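Local coordinates for phospholipase C-beta (PLC-beta) (Sepia officinalis, PDB 3QR0), which belongs to the phospholipase C-beta family, multidomain proteins that join a PH domain, EF-hand-like modules, a TIM-barrel-type X/Y core and a C2 domain, at residues F219-Y222 with L223-E227. Residues are numbered along the deposited sequence; the frame is centred on the assembly and turned at random.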
# COMPACT_ATOMS: atom_id res chain seq x y z
N PHE A 219 -23.62 17.86 -3.92
CA PHE A 219 -23.54 17.49 -2.50
C PHE A 219 -24.93 17.44 -1.86
O PHE A 219 -25.20 16.58 -1.03
CB PHE A 219 -22.63 18.43 -1.70
CG PHE A 219 -22.42 17.97 -0.28
CD1 PHE A 219 -21.60 16.88 -0.01
CD2 PHE A 219 -23.07 18.60 0.78
CE1 PHE A 219 -21.41 16.44 1.30
CE2 PHE A 219 -22.88 18.16 2.10
CZ PHE A 219 -22.05 17.08 2.35
N LYS A 220 -25.81 18.36 -2.25
CA LYS A 220 -27.21 18.33 -1.79
C LYS A 220 -27.90 17.02 -2.25
O LYS A 220 -28.78 16.50 -1.57
CB LYS A 220 -27.97 19.56 -2.29
CG LYS A 220 -29.15 19.97 -1.41
CD LYS A 220 -29.88 21.21 -1.95
CE LYS A 220 -31.25 21.37 -1.29
NZ LYS A 220 -32.02 22.54 -1.82
N PHE A 221 -27.48 16.49 -3.39
CA PHE A 221 -27.94 15.18 -3.86
C PHE A 221 -27.48 14.07 -2.91
O PHE A 221 -28.26 13.19 -2.57
CB PHE A 221 -27.47 14.93 -5.30
CG PHE A 221 -27.59 13.50 -5.77
CD1 PHE A 221 -28.83 12.88 -5.83
CD2 PHE A 221 -26.47 12.80 -6.19
CE1 PHE A 221 -28.94 11.57 -6.28
CE2 PHE A 221 -26.57 11.49 -6.64
CZ PHE A 221 -27.81 10.88 -6.69
N TYR A 222 -26.21 14.12 -2.48
CA TYR A 222 -25.70 13.21 -1.45
C TYR A 222 -26.57 13.26 -0.19
O TYR A 222 -26.96 12.22 0.34
CB TYR A 222 -24.24 13.55 -1.08
CG TYR A 222 -23.63 12.63 -0.03
CD1 TYR A 222 -22.80 11.58 -0.40
CD2 TYR A 222 -23.86 12.83 1.33
CE1 TYR A 222 -22.23 10.74 0.55
CE2 TYR A 222 -23.31 11.99 2.29
CZ TYR A 222 -22.49 10.95 1.89
OH TYR A 222 -21.93 10.11 2.83
N LEU A 223 -26.88 14.47 0.27
CA LEU A 223 -27.72 14.67 1.45
C LEU A 223 -29.11 14.06 1.26
O LEU A 223 -29.66 13.46 2.19
CB LEU A 223 -27.85 16.15 1.80
CG LEU A 223 -26.58 16.91 2.17
CD1 LEU A 223 -26.89 18.39 2.44
CD2 LEU A 223 -25.91 16.27 3.37
N ALA A 224 -29.66 14.21 0.06
CA ALA A 224 -30.97 13.65 -0.28
C ALA A 224 -30.95 12.13 -0.47
O ALA A 224 -31.97 11.47 -0.28
CB ALA A 224 -31.51 14.30 -1.55
N LEU A 225 -29.79 11.57 -0.85
CA LEU A 225 -29.70 10.14 -1.16
C LEU A 225 -29.50 9.28 0.07
O LEU A 225 -30.30 8.38 0.33
CB LEU A 225 -28.56 9.88 -2.15
CG LEU A 225 -28.37 8.41 -2.57
CD1 LEU A 225 -29.67 7.86 -3.16
CD2 LEU A 225 -27.23 8.26 -3.56
N LEU A 226 -28.42 9.52 0.81
CA LEU A 226 -28.09 8.68 1.95
C LEU A 226 -28.82 9.15 3.19
O LEU A 226 -29.01 10.35 3.39
CB LEU A 226 -26.58 8.64 2.21
CG LEU A 226 -25.78 7.84 1.18
CD1 LEU A 226 -25.62 8.65 -0.09
CD2 LEU A 226 -24.42 7.42 1.72
N GLU A 227 -29.24 8.19 4.01
CA GLU A 227 -29.80 8.46 5.33
C GLU A 227 -28.68 8.29 6.35
O GLU A 227 -28.46 7.19 6.89
CB GLU A 227 -30.98 7.53 5.63
CG GLU A 227 -32.28 7.98 4.99
CD GLU A 227 -33.36 6.90 4.95
OE1 GLU A 227 -33.05 5.71 5.16
OE2 GLU A 227 -34.54 7.26 4.71
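Phe-219 meets Leu-223 one turn further along helix 215-225. The branched end of the leucine reaches the CE2 corner of the ring obliquely, with Leu-223 CD2 3.8 Å from Phe-219 CE2. The backbone hydrogen bond from Leu-223 N to Phe-219 O, 3.0 Å, joins the same two residues. Lys-220 joins in through its carbonyl: Ala-224 N donates a hydrogen bond to Lys-220 O, and the methyl carbon CB of Ala-224 lies 3.5 Å from that same oxygen. Phe-221 runs alongside Leu-225, both pointing the same way. In both, chi1 is near 180° (166° and -179°), and the two side chains lean together, with Phe-221 CZ 4.1 Å from Leu-225 CD2. Tyr-222 packs against Leu-226. Leu-226 CD1 lies over one ring face, 4.2 Å from the centroid of the Tyr-222 ring, in a CH-pi contact. Leu-226 CD2 reaches further out, 3.8 Å from Tyr-222 OH. That hydroxyl is hydrogen-bonded to Gln-151 and Arg-228.

The helix ends here. Leu-226 leaves helical backbone angles, yet its N still donates a hydrogen bond of 3.1 Å to Tyr-222 O. The same oxygen takes a weak second bond from Leu-225 N.

The segment belongs to the EF-hand-like region. Phe-221 and Ala-224 pack on helix 185-198, while Phe-219 and Leu-223 pack on helix 299-307. Trp-155 of helix 151-165 meets the Tyr-222 ring edge-to-face, and Leu-226 touches the loop residues Phe-661 and Asp-698.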